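Local coordinates for protein tRNA endonuclease VMS1 (PDB 5WHG) that cleaves polypeptidyl-tRNAs as an endonuclease, releasing unfinished polypeptides from stalled ribosomal complexes for degradation downstream of ribosome-associated quality control, at residues A177-L182 / Y363-P368; I207-M212 / S308-I313; G298-W303 / D328-N333; F342-N347 / C359-L364. One frame throughout, in Å; residues are numbered along the deposited sequence.

In the fold
The chain is the N-terminal part of Vms1, with the VLRF1 domain that mediates binding to the 60S ribosomal subunit. Interaction 2 lies near the middle of the chain, about 6 Å from its centre, where strand 207-214 meets the run into strand 313-316 in the five-stranded mixed sheet. Interaction 3 adjoins it, centres about 12 Å apart, through Phe211 against Leu300 and Trp303. On another flank, Phe342 of interaction 4 packs on Leu210, Phe211 and Met212. Interactions 1 and 4 are neighbours, centres about 10 Å apart, joined by the Glu360–Lys365 salt bridge. The inferred active-site residue, Gln267, lies in a region that is not modelled.

Interaction 1 of 4, residues A177-L182 / Y363-P368; sequences AIYKSL and YLKILP
Ala177 and Lys365 face each other as an antiparallel hydrogen-bonded pair, and this reciprocal pair of backbone bonds is the tight part of the contact. The amide N of Ala177 donates to the carbonyl O of Lys365 at 2.7 Å, and the Lys365 N returns a bond to Ala177 O at 2.9 Å that is nearly straight, 173° at the hydrogen. Both donors approach in the carbonyl plane. Ala177 O also receives a CA-H contact from Leu364. On the sheet face away from Ala177 CB, Leu364 uses one branch: its CD2 presses on Ile178 CB at 3.6 Å, the two side chains crossing at a slant, and both also touch Ile24.

Packing thins out toward the C-terminal end. Leu367 CD1 reaches Ala177 CB at only 4.1 Å, from a residue partly open to solvent, and Ile366 turns its side chain away from the partner strand. Lys365 folds back instead: its chain bends at chi2, chi3 and chi4, carrying NZ to 3.5 Å from Tyr179 OH, at a slant to the ring. The firm polar partners of that ammonium are Glu360, by a salt bridge, and Tyr162, by a hydrogen bond; Tyr179 OH is itself bonded to Glu360. The carboxylate would thus be expected to offset the lysine's charge.

In the fold, 365-366 is an outermost strand of a four-stranded antiparallel sheet. Strand 176-179 lies between it and strand 162-166, while helix 351-362, which leads through Tyr363 and Leu364 into this edge strand, supplies Glu360.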
loop_
_atom_site.group_PDB
_atom_site.type_symbol
_atom_site.label_atom_id
_atom_site.label_comp_id
_atom_site.label_asym_id
_atom_site.label_seq_id
_atom_site.Cartn_x
_atom_site.Cartn_y
_atom_site.Cartn_z
ATOM N N ALA A 177 10.053 -10.596 -9.593
ATOM C CA ALA A 177 10.449 -9.215 -9.359
ATOM C C ALA A 177 9.472 -8.551 -8.399
ATOM O O ALA A 177 8.265 -8.816 -8.456
ATOM C CB ALA A 177 10.503 -8.431 -10.673
ATOM N N ILE A 178 10.005 -7.698 -7.517
ATOM C CA ILE A 178 9.220 -6.930 -6.553
ATOM C C ILE A 178 9.754 -5.496 -6.523
ATOM O O ILE A 178 10.963 -5.274 -6.650
ATOM C CB ILE A 178 9.272 -7.579 -5.153
ATOM C CG1 ILE A 178 8.400 -6.818 -4.154
ATOM C CG2 ILE A 178 10.696 -7.611 -4.624
ATOM C CD1 ILE A 178 8.281 -7.522 -2.813
ATOM N N TYR A 179 8.855 -4.519 -6.363
ATOM C CA TYR A 179 9.249 -3.108 -6.428
ATOM C C TYR A 179 10.084 -2.696 -5.216
ATOM O O TYR A 179 9.691 -2.934 -4.067
ATOM C CB TYR A 179 8.022 -2.201 -6.515
ATOM C CG TYR A 179 7.454 -2.022 -7.892
ATOM C CD1 TYR A 179 8.110 -1.253 -8.831
ATOM C CD2 TYR A 179 6.251 -2.605 -8.250
ATOM C CE1 TYR A 179 7.594 -1.074 -10.107
ATOM C CE2 TYR A 179 5.722 -2.440 -9.531
ATOM C CZ TYR A 179 6.401 -1.672 -10.457
ATOM O OH TYR A 179 5.887 -1.494 -11.734
ATOM N N LYS A 180 11.221 -2.035 -5.479
ATOM C CA LYS A 180 12.093 -1.571 -4.397
ATOM C C LYS A 180 11.374 -0.604 -3.465
ATOM O O LYS A 180 11.650 -0.582 -2.258
ATOM C CB LYS A 180 13.341 -0.901 -4.974
ATOM C CG LYS A 180 14.374 -1.856 -5.526
ATOM C CD LYS A 180 15.238 -1.214 -6.605
ATOM C CE LYS A 180 16.210 -0.194 -6.042
ATOM N NZ LYS A 180 17.222 0.197 -7.070
ATOM N N SER A 181 10.454 0.198 -4.014
ATOM C CA SER A 181 9.684 1.150 -3.224
ATOM C C SER A 181 8.950 0.506 -2.052
ATOM O O SER A 181 8.659 1.187 -1.061
ATOM C CB SER A 181 8.684 1.860 -4.127
ATOM O OG SER A 181 9.373 2.629 -5.085
ATOM N N LEU A 182 8.628 -0.791 -2.143
ATOM C CA LEU A 182 7.867 -1.442 -1.077
ATOM C C LEU A 182 8.687 -1.625 0.187
ATOM O O LEU A 182 8.108 -1.760 1.271
ATOM C CB LEU A 182 7.355 -2.810 -1.524
ATOM C CG LEU A 182 6.066 -2.970 -2.329
ATOM C CD1 LEU A 182 5.669 -4.435 -2.294
ATOM C CD2 LEU A 182 4.946 -2.092 -1.778
ATOM N N TYR A 363 1.793 -7.528 -6.021
ATOM C CA TYR A 363 1.946 -8.862 -6.599
ATOM C C TYR A 363 3.317 -8.983 -7.247
ATOM O O TYR A 363 3.773 -8.061 -7.936
ATOM C CB TYR A 363 0.863 -9.169 -7.641
ATOM C CG TYR A 363 -0.498 -9.415 -7.043
ATOM C CD1 TYR A 363 -1.348 -8.349 -6.741
ATOM C CD2 TYR A 363 -0.947 -10.714 -6.787
ATOM C CE1 TYR A 363 -2.595 -8.564 -6.190
ATOM C CE2 TYR A 363 -2.204 -10.942 -6.241
ATOM C CZ TYR A 363 -3.017 -9.860 -5.939
ATOM O OH TYR A 363 -4.260 -10.063 -5.392
ATOM N N LEU A 364 3.973 -10.119 -7.029
ATOM C CA LEU A 364 5.253 -10.329 -7.688
ATOM C C LEU A 364 5.047 -10.363 -9.200
ATOM O O LEU A 364 3.975 -10.717 -9.692
ATOM C CB LEU A 364 5.904 -11.620 -7.198
ATOM C CG LEU A 364 6.309 -11.700 -5.727
ATOM C CD1 LEU A 364 6.943 -13.045 -5.442
ATOM C CD2 LEU A 364 7.251 -10.557 -5.318
ATOM N N LYS A 365 6.070 -9.953 -9.942
ATOM C CA LYS A 365 6.043 -10.026 -11.398
ATOM C C LYS A 365 7.042 -11.062 -11.898
ATOM O O LYS A 365 8.137 -11.198 -11.345
ATOM C CB LYS A 365 6.351 -8.669 -12.036
ATOM C CG LYS A 365 5.148 -7.800 -12.157
ATOM C CD LYS A 365 5.172 -7.050 -13.466
ATOM C CE LYS A 365 6.230 -5.983 -13.441
ATOM N NZ LYS A 365 5.877 -4.940 -12.438
ATOM N N ILE A 366 6.659 -11.793 -12.940
ATOM C CA ILE A 366 7.554 -12.744 -13.590
ATOM C C ILE A 366 8.204 -12.038 -14.771
ATOM O O ILE A 366 7.517 -11.629 -15.711
ATOM C CB ILE A 366 6.801 -14.002 -14.047
ATOM C CG1 ILE A 366 6.154 -14.711 -12.853
ATOM C CG2 ILE A 366 7.742 -14.957 -14.786
ATOM C CD1 ILE A 366 5.483 -16.033 -13.215
ATOM N N LEU A 367 9.519 -11.895 -14.725
ATOM C CA LEU A 367 10.287 -11.228 -15.764
ATOM C C LEU A 367 11.426 -12.111 -16.242
ATOM O O LEU A 367 11.776 -13.102 -15.588
ATOM C CB LEU A 367 10.865 -9.904 -15.250
ATOM C CG LEU A 367 9.845 -8.846 -14.875
ATOM C CD1 LEU A 367 10.565 -7.529 -14.688
ATOM C CD2 LEU A 367 8.813 -8.764 -15.970
ATOM N N PRO A 368 12.022 -11.785 -17.386
ATOM C CA PRO A 368 13.265 -12.456 -17.784
ATOM C C PRO A 368 14.459 -11.944 -16.995
ATOM O O PRO A 368 14.596 -10.741 -16.760
ATOM C CB PRO A 368 13.396 -12.106 -19.272
ATOM C CG PRO A 368 12.522 -10.904 -19.473
ATOM C CD PRO A 368 11.395 -11.058 -18.503
#

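Interaction 2 of 4, residues I207-M212 / S308-I313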
loop_
_atom_site.group_PDB
_atom_site.type_symbol
_atom_site.label_atom_id
_atom_site.label_comp_id
_atom_site.label_asym_id
_atom_site.label_seq_id
_atom_site.Cartn_x
_atom_site.Cartn_y
_atom_site.Cartn_z
ATOM N N ILE A 207 -1.026 -1.692 7.194
ATOM C CA ILE A 207 -1.721 -0.833 6.240
ATOM C C ILE A 207 -0.711 0.049 5.523
ATOM O O ILE A 207 0.380 0.332 6.031
ATOM C CB ILE A 207 -2.796 0.070 6.896
ATOM C CG1 ILE A 207 -2.147 0.974 7.957
ATOM C CG2 ILE A 207 -3.981 -0.766 7.403
ATOM C CD1 ILE A 207 -3.119 1.884 8.670
ATOM N N SER A 208 -1.105 0.502 4.327
ATOM C CA SER A 208 -0.393 1.529 3.576
ATOM C C SER A 208 -1.402 2.567 3.112
ATOM O O SER A 208 -2.609 2.294 3.043
ATOM C CB SER A 208 0.360 0.938 2.370
ATOM O OG SER A 208 1.381 0.044 2.784
ATOM N N ALA A 209 -0.913 3.764 2.788
ATOM C CA ALA A 209 -1.785 4.810 2.257
ATOM C C ALA A 209 -1.527 5.033 0.761
ATOM O O ALA A 209 -0.432 4.781 0.263
ATOM C CB ALA A 209 -1.606 6.117 3.049
ATOM N N LEU A 210 -2.556 5.485 0.038
ATOM C CA LEU A 210 -2.444 5.762 -1.394
ATOM C C LEU A 210 -3.146 7.076 -1.727
ATOM O O LEU A 210 -4.318 7.264 -1.389
ATOM C CB LEU A 210 -3.042 4.628 -2.234
ATOM C CG LEU A 210 -2.685 3.166 -1.910
ATOM C CD1 LEU A 210 -3.603 2.199 -2.676
ATOM C CD2 LEU A 210 -1.279 2.869 -2.280
ATOM N N PHE A 211 -2.426 7.972 -2.402
ATOM C CA PHE A 211 -2.890 9.312 -2.734
ATOM C C PHE A 211 -2.474 9.661 -4.159
ATOM O O PHE A 211 -1.301 9.519 -4.519
ATOM C CB PHE A 211 -2.320 10.338 -1.743
ATOM C CG PHE A 211 -2.864 10.187 -0.338
ATOM C CD1 PHE A 211 -4.195 10.515 -0.056
ATOM C CD2 PHE A 211 -2.062 9.713 0.694
ATOM C CE1 PHE A 211 -4.714 10.377 1.225
ATOM C CE2 PHE A 211 -2.570 9.578 1.992
ATOM C CZ PHE A 211 -3.899 9.905 2.261
HETATM N N MSE A 212 -3.438 10.096 -4.969
HETATM C CA MSE A 212 -3.154 10.722 -6.244
HETATM C C MSE A 212 -3.941 12.015 -6.401
HETATM O O MSE A 212 -5.131 12.051 -6.121
HETATM C CB MSE A 212 -3.511 9.804 -7.402
HETATM C CG MSE A 212 -2.881 8.451 -7.383
HETATM SE SE MSE A 212 -3.719 7.359 -8.775
HETATM C CE MSE A 212 -3.038 5.611 -8.248
ATOM N N SER A 308 -0.252 7.546 10.788
ATOM C CA SER A 308 0.918 7.360 11.635
ATOM C C SER A 308 1.290 5.893 11.798
ATOM O O SER A 308 2.433 5.599 12.153
ATOM C CB SER A 308 0.685 8.016 12.990
ATOM O OG SER A 308 -0.478 7.485 13.575
ATOM N N LYS A 309 0.385 4.971 11.474
ATOM C CA LYS A 309 0.676 3.540 11.491
ATOM C C LYS A 309 0.946 2.941 10.102
ATOM O O LYS A 309 1.061 1.712 9.990
ATOM C CB LYS A 309 -0.476 2.768 12.149
ATOM C CG LYS A 309 -0.874 3.272 13.529
ATOM C CD LYS A 309 -2.154 2.593 13.991
ATOM C CE LYS A 309 -2.451 2.860 15.466
ATOM N NZ LYS A 309 -2.994 4.232 15.689
ATOM N N CYS A 310 1.051 3.749 9.041
ATOM C CA CYS A 310 1.237 3.164 7.708
ATOM C C CYS A 310 2.679 2.748 7.477
ATOM O O CYS A 310 3.610 3.464 7.853
ATOM C CB CYS A 310 0.832 4.131 6.599
ATOM S SG CYS A 310 -0.900 4.206 6.336
ATOM N N ASP A 311 2.851 1.587 6.838
ATOM C CA ASP A 311 4.158 1.186 6.318
ATOM C C ASP A 311 4.678 2.219 5.325
ATOM O O ASP A 311 5.734 2.823 5.526
ATOM C CB ASP A 311 4.054 -0.185 5.631
ATOM C CG ASP A 311 4.158 -1.361 6.603
ATOM O OD1 ASP A 311 3.608 -1.280 7.730
ATOM O OD2 ASP A 311 4.772 -2.389 6.209
ATOM N N ASN A 312 3.940 2.416 4.234
ATOM C CA ASN A 312 4.293 3.350 3.182
ATOM C C ASN A 312 3.131 4.289 2.916
ATOM O O ASN A 312 1.960 3.931 3.096
ATOM C CB ASN A 312 4.665 2.622 1.886
ATOM C CG ASN A 312 5.870 1.710 2.057
ATOM O OD1 ASN A 312 6.989 2.161 2.316
ATOM N ND2 ASN A 312 5.647 0.428 1.893
ATOM N N ILE A 313 3.472 5.495 2.475
ATOM C CA ILE A 313 2.503 6.467 1.991
ATOM C C ILE A 313 2.895 6.827 0.551
ATOM O O ILE A 313 3.819 7.620 0.328
ATOM C CB ILE A 313 2.436 7.697 2.903
ATOM C CG1 ILE A 313 2.016 7.258 4.315
ATOM C CG2 ILE A 313 1.463 8.705 2.347
ATOM C CD1 ILE A 313 2.376 8.241 5.455
HETATM O O HOH W 1 1.191 -0.824 9.106
#
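Cys310 tucks its thiol against strand 207-214, with SG 3.6 Å from the backbone N of Ala209 and also touching Ile207 CG1 and Ala209 CB. The sulfur reaches this spot because it stands anti to its own carbonyl carbon (chi1 -80°). Two backbone bonds flank it. Asp311 N donates to Ile207 O at 2.9 Å, and Ala209 N donates to Asn312 O, also at 2.9 Å and close to straight. Further along, Ala209 and Ile313 form a parallel bridge. The CG1 branch of Ile313 meets Ala209 CB, while its CG2 lies at the edge of the Phe211 ring, 4.0 Å from CD2, the two side chains side by side and pointing the same way.

At the opposite end a water accepts from Ile207 N and lies within hydrogen-bonding distance of Lys309 O and Asp311 OD1, tying the start of the strand to the turn. The second shell fixes the polar side chains: Ser208 OG bonds to His225, Asn312 OD1 to Lys340 and Lys309 NZ to Leu76 O. Leu307 of helix 304-308 backs Ala209 and Phe211.

The chemistry is therefore divided: main-chain and water bonds set the alignment of the incoming strand, whereas a sulfur, aliphatic carbons and a ring edge make a largely apolar seam beside them.

Interaction 3 of 4, residues G298-W303 / D328-N333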
loop_
_atom_site.group_PDB
_atom_site.type_symbol
_atom_site.label_atom_id
_atom_site.label_comp_id
_atom_site.label_asym_id
_atom_site.label_seq_id
_atom_site.Cartn_x
_atom_site.Cartn_y
_atom_site.Cartn_z
ATOM N N GLY A 298 -7.989 18.236 5.006
ATOM C CA GLY A 298 -9.048 17.672 5.829
ATOM C C GLY A 298 -9.049 16.154 5.851
ATOM O O GLY A 298 -9.258 15.543 6.905
ATOM N N VAL A 299 -8.850 15.524 4.690
ATOM C CA VAL A 299 -8.771 14.065 4.649
ATOM C C VAL A 299 -7.565 13.581 5.435
ATOM O O VAL A 299 -7.632 12.556 6.116
ATOM C CB VAL A 299 -8.718 13.545 3.200
ATOM C CG1 VAL A 299 -8.561 12.025 3.204
ATOM C CG2 VAL A 299 -9.958 13.944 2.425
ATOM N N LEU A 300 -6.447 14.308 5.368
ATOM C CA LEU A 300 -5.243 13.833 6.051
ATOM C C LEU A 300 -5.418 13.882 7.564
ATOM O O LEU A 300 -5.116 12.907 8.260
ATOM C CB LEU A 300 -4.013 14.633 5.617
ATOM C CG LEU A 300 -3.631 14.504 4.146
ATOM C CD1 LEU A 300 -2.308 15.195 3.841
ATOM C CD2 LEU A 300 -3.605 13.051 3.731
ATOM N N LYS A 301 -5.928 15.003 8.089
ATOM C CA LYS A 301 -6.278 15.057 9.506
ATOM C C LYS A 301 -7.294 13.975 9.850
ATOM O O LYS A 301 -7.140 13.256 10.843
ATOM C CB LYS A 301 -6.807 16.450 9.875
ATOM C CG LYS A 301 -7.372 16.578 11.302
ATOM C CD LYS A 301 -6.327 16.950 12.365
ATOM C CE LYS A 301 -6.001 18.429 12.311
ATOM N NZ LYS A 301 -4.962 18.831 13.330
ATOM N N ASP A 302 -8.303 13.796 9.008
ATOM C CA ASP A 302 -9.307 12.783 9.302
ATOM C C ASP A 302 -8.696 11.384 9.426
ATOM O O ASP A 302 -9.173 10.567 10.223
ATOM C CB ASP A 302 -10.382 12.831 8.226
ATOM C CG ASP A 302 -11.699 12.325 8.710
ATOM O OD1 ASP A 302 -11.698 11.439 9.600
ATOM O OD2 ASP A 302 -12.731 12.809 8.189
ATOM N N TRP A 303 -7.628 11.099 8.679
ATOM C CA TRP A 303 -7.014 9.779 8.666
ATOM C C TRP A 303 -5.725 9.728 9.468
ATOM O O TRP A 303 -5.005 8.730 9.400
ATOM C CB TRP A 303 -6.743 9.322 7.228
ATOM C CG TRP A 303 -7.960 9.020 6.437
ATOM C CD1 TRP A 303 -9.249 8.954 6.891
ATOM C CD2 TRP A 303 -8.016 8.769 5.029
ATOM N NE1 TRP A 303 -10.111 8.651 5.844
ATOM C CE2 TRP A 303 -9.378 8.544 4.692
ATOM C CE3 TRP A 303 -7.053 8.712 4.018
ATOM C CZ2 TRP A 303 -9.787 8.251 3.391
ATOM C CZ3 TRP A 303 -7.462 8.404 2.719
ATOM C CH2 TRP A 303 -8.817 8.179 2.417
ATOM N N ASP A 328 2.707 20.746 3.421
ATOM C CA ASP A 328 2.587 22.129 3.857
ATOM C C ASP A 328 1.626 22.213 5.039
ATOM O O ASP A 328 0.416 22.329 4.844
ATOM C CB ASP A 328 2.125 22.980 2.669
ATOM C CG ASP A 328 1.829 24.423 3.027
ATOM O OD1 ASP A 328 1.945 24.837 4.202
ATOM O OD2 ASP A 328 1.466 25.159 2.089
ATOM N N ASN A 329 2.152 22.126 6.262
ATOM C CA ASN A 329 1.384 22.404 7.480
ATOM C C ASN A 329 0.249 21.395 7.679
ATOM O O ASN A 329 -0.891 21.757 7.978
ATOM C CB ASN A 329 0.849 23.839 7.456
ATOM C CG ASN A 329 0.566 24.380 8.835
ATOM O OD1 ASN A 329 1.264 24.047 9.792
ATOM N ND2 ASN A 329 -0.460 25.220 8.949
ATOM N N THR A 330 0.570 20.109 7.518
ATOM C CA THR A 330 -0.437 19.060 7.650
ATOM C C THR A 330 -0.077 18.087 8.772
ATOM O O THR A 330 0.631 18.451 9.716
ATOM C CB THR A 330 -0.601 18.300 6.328
ATOM O OG1 THR A 330 0.530 17.455 6.117
ATOM C CG2 THR A 330 -0.687 19.255 5.163
ATOM N N VAL A 331 -0.577 16.847 8.689
ATOM C CA VAL A 331 -0.150 15.810 9.628
ATOM C C VAL A 331 0.986 14.947 9.081
ATOM O O VAL A 331 1.527 14.116 9.826
ATOM C CB VAL A 331 -1.330 14.907 10.051
ATOM C CG1 VAL A 331 -2.463 15.747 10.637
ATOM C CG2 VAL A 331 -1.826 14.057 8.901
ATOM N N LEU A 332 1.367 15.119 7.810
ATOM C CA LEU A 332 2.587 14.528 7.270
ATOM C C LEU A 332 3.723 15.535 7.349
ATOM O O LEU A 332 3.544 16.720 7.057
ATOM C CB LEU A 332 2.400 14.094 5.816
ATOM C CG LEU A 332 1.275 13.075 5.627
ATOM C CD1 LEU A 332 1.141 12.624 4.172
ATOM C CD2 LEU A 332 1.469 11.897 6.564
ATOM N N ASN A 333 4.894 15.064 7.738
ATOM C CA ASN A 333 6.070 15.915 7.737
ATOM C C ASN A 333 6.872 15.681 6.469
ATOM O O ASN A 333 6.989 14.546 5.990
ATOM C CB ASN A 333 6.923 15.662 8.974
ATOM C CG ASN A 333 6.113 15.779 10.252
ATOM O OD1 ASN A 333 6.058 14.841 11.057
ATOM N ND2 ASN A 333 5.441 16.926 10.427
#
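This is a small apolar contact between a helix and a loop near the periphery of the VLRF1 region, about 18 Å from the chain's centre: the last turn of helix 292-302 meets the loop that leads toward strand 339-340. Val331 and Leu300 carry the contact, the valine with its two methyls resting on the helix at successive residues. CG2 sits 3.5 Å from Leu300 O and 4.0 Å from Leu300 CB, while CG1 comes to 4.0 Å from Lys301 CA. The rotamer accounts for this split, since CG1 stands anti to the carbonyl carbon (chi1 -56°) and CG2 falls between the backbone N and that carbon. Lys301 adds the aliphatic part of its chain, CD lying 4.4 Å from Val331 CG1.

Leu300 points at the loop and spreads the contact with CD1, which lies 4.3 Å from both Leu332 CD1 and Thr330 OG1. Loop shape is set locally by an ST turn, in which Thr330 OG1 accepts from Leu332 N at 3.0 Å and is also bonded to Phe326 O. The turn brackets Val331, whose side chain points at the helix. Leu307 of helix 304-308 touches both Leu300 and Val331, closing the apolar cluster from a third element. Nearby, Asp328 forms a salt bridge with Lys293 of the same helix 292-302.

No hydrogen bond joins the two segments here, so their union rests on methyl and methylene packing, while the hydroxyl of Thr330 is bonded within its own loop.

Interaction 4 of 4, residues F342-N347 / C359-L364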
loop_
_atom_site.group_PDB
_atom_site.type_symbol
_atom_site.label_atom_id
_atom_site.label_comp_id
_atom_site.label_asym_id
_atom_site.label_seq_id
_atom_site.Cartn_x
_atom_site.Cartn_y
_atom_site.Cartn_z
ATOM N N PHE A 342 4.922 6.626 -6.654
ATOM C CA PHE A 342 4.588 5.373 -7.314
ATOM C C PHE A 342 5.670 5.044 -8.339
ATOM O O PHE A 342 5.971 5.876 -9.200
ATOM C CB PHE A 342 3.231 5.474 -8.012
ATOM C CG PHE A 342 2.049 5.501 -7.080
ATOM C CD1 PHE A 342 1.430 4.323 -6.690
ATOM C CD2 PHE A 342 1.525 6.704 -6.631
ATOM C CE1 PHE A 342 0.313 4.332 -5.867
ATOM C CE2 PHE A 342 0.403 6.729 -5.787
ATOM C CZ PHE A 342 -0.203 5.543 -5.414
ATOM N N PRO A 343 6.270 3.855 -8.293
ATOM C CA PRO A 343 7.337 3.532 -9.254
ATOM C C PRO A 343 6.833 3.198 -10.657
ATOM O O PRO A 343 7.491 2.469 -11.402
ATOM C CB PRO A 343 8.027 2.326 -8.606
ATOM C CG PRO A 343 6.949 1.677 -7.824
ATOM C CD PRO A 343 6.105 2.800 -7.276
ATOM N N PHE A 344 5.681 3.730 -11.041
ATOM C CA PHE A 344 5.139 3.498 -12.372
ATOM C C PHE A 344 4.118 4.583 -12.651
ATOM O O PHE A 344 3.508 5.117 -11.724
ATOM C CB PHE A 344 4.489 2.121 -12.479
ATOM C CG PHE A 344 3.733 1.750 -11.260
ATOM C CD1 PHE A 344 2.464 2.261 -11.041
ATOM C CD2 PHE A 344 4.311 0.935 -10.299
ATOM C CE1 PHE A 344 1.770 1.948 -9.891
ATOM C CE2 PHE A 344 3.627 0.611 -9.150
ATOM C CZ PHE A 344 2.350 1.119 -8.940
ATOM N N THR A 345 3.931 4.905 -13.928
ATOM C CA THR A 345 2.938 5.918 -14.260
ATOM C C THR A 345 1.543 5.441 -13.880
ATOM O O THR A 345 1.261 4.239 -13.811
ATOM C CB THR A 345 2.973 6.270 -15.739
ATOM O OG1 THR A 345 2.607 5.114 -16.497
ATOM C CG2 THR A 345 4.361 6.730 -16.129
ATOM N N THR A 346 0.667 6.409 -13.634
ATOM C CA THR A 346 -0.696 6.142 -13.201
ATOM C C THR A 346 -1.633 7.129 -13.875
ATOM O O THR A 346 -1.214 8.188 -14.348
ATOM C CB THR A 346 -0.820 6.233 -11.680
ATOM O OG1 THR A 346 -0.077 7.366 -11.220
ATOM C CG2 THR A 346 -0.255 4.978 -11.039
ATOM N N ASN A 347 -2.921 6.778 -13.893
ATOM C CA ASN A 347 -3.908 7.491 -14.699
ATOM C C ASN A 347 -4.581 8.646 -13.972
ATOM O O ASN A 347 -3.910 9.477 -13.355
ATOM C CB ASN A 347 -4.971 6.516 -15.194
ATOM C CG ASN A 347 -4.529 5.756 -16.419
ATOM O OD1 ASN A 347 -4.924 6.095 -17.538
ATOM N ND2 ASN A 347 -3.694 4.728 -16.221
ATOM N N CYS A 359 -2.638 -3.191 -6.781
ATOM C CA CYS A 359 -2.379 -4.524 -7.326
ATOM C C CYS A 359 -1.047 -4.560 -8.056
ATOM O O CYS A 359 -0.332 -5.565 -8.003
ATOM C CB CYS A 359 -3.503 -4.966 -8.257
ATOM S SG CYS A 359 -5.056 -5.350 -7.425
ATOM N N GLU A 360 -0.689 -3.458 -8.722
ATOM C CA GLU A 360 0.607 -3.332 -9.386
ATOM C C GLU A 360 1.784 -3.329 -8.401
ATOM O O GLU A 360 2.890 -3.728 -8.775
ATOM C CB GLU A 360 0.621 -2.060 -10.230
ATOM C CG GLU A 360 1.922 -1.784 -10.929
ATOM C CD GLU A 360 2.354 -2.944 -11.788
ATOM O OE1 GLU A 360 3.551 -3.294 -11.736
ATOM O OE2 GLU A 360 1.492 -3.513 -12.501
ATOM N N LEU A 361 1.593 -2.868 -7.159
ATOM C CA LEU A 361 2.690 -2.897 -6.189
ATOM C C LEU A 361 2.752 -4.187 -5.375
ATOM O O LEU A 361 3.830 -4.553 -4.883
ATOM C CB LEU A 361 2.578 -1.728 -5.204
ATOM C CG LEU A 361 2.849 -0.277 -5.607
ATOM C CD1 LEU A 361 2.092 0.665 -4.672
ATOM C CD2 LEU A 361 4.337 0.024 -5.557
ATOM N N SER A 362 1.636 -4.888 -5.225
ATOM C CA SER A 362 1.518 -5.899 -4.194
ATOM C C SER A 362 1.596 -7.328 -4.719
ATOM O O SER A 362 1.493 -8.270 -3.922
ATOM C CB SER A 362 0.210 -5.676 -3.419
ATOM O OG SER A 362 -0.914 -5.745 -4.284
ATOM N N TYR A 363 1.793 -7.528 -6.021
ATOM C CA TYR A 363 1.946 -8.862 -6.599
ATOM C C TYR A 363 3.317 -8.983 -7.247
ATOM O O TYR A 363 3.773 -8.061 -7.936
ATOM C CB TYR A 363 0.863 -9.169 -7.641
ATOM C CG TYR A 363 -0.498 -9.415 -7.043
ATOM C CD1 TYR A 363 -1.348 -8.349 -6.741
ATOM C CD2 TYR A 363 -0.947 -10.714 -6.787
ATOM C CE1 TYR A 363 -2.595 -8.564 -6.190
ATOM C CE2 TYR A 363 -2.204 -10.942 -6.241
ATOM C CZ TYR A 363 -3.017 -9.860 -5.939
ATOM O OH TYR A 363 -4.260 -10.063 -5.392
ATOM N N LEU A 364 3.973 -10.119 -7.029
ATOM C CA LEU A 364 5.253 -10.329 -7.688
ATOM C C LEU A 364 5.047 -10.363 -9.200
ATOM O O LEU A 364 3.975 -10.717 -9.692
ATOM C CB LEU A 364 5.904 -11.620 -7.198
ATOM C CG LEU A 364 6.309 -11.700 -5.727
ATOM C CD1 LEU A 364 6.943 -13.045 -5.442
ATOM C CD2 LEU A 364 7.251 -10.557 -5.318
#
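Two torsions bring Phe344 and Glu360 together: the phenyl CG sits between its backbone N and carbonyl carbon (chi1 39°), and Glu360 CG extends anti to its backbone N (chi1 178°). Glu360 CG consequently lies over the centre of the Phe344 ring, 3.5 Å from the centroid, a CH-pi contact. A bend at chi2 swings the chain round, and the carboxylate stands steeply to the ring, their planes 76° apart. Phe342 CB lies on the opposite face of the ring, offset toward the rim.

Leu361 fills the edge of the same ring, its CG in plane and 3.6 Å from Phe344 CZ. Its CD2 branch meets Pro343 CD at 3.7 Å, and CD1 reaches Phe342 CD1 at 4.2 Å. One leucine thereby touches three consecutive residues of the loop.

The loop connects strand 339-340 to helix 351-362, so the contact folds it back on the last turn of the helix that follows. Tyr179 of strand 176-179 packs on Pro343 and Phe344, linking this corner to the antiparallel sheet, while Phe342 also rests on Ala357 within the helix.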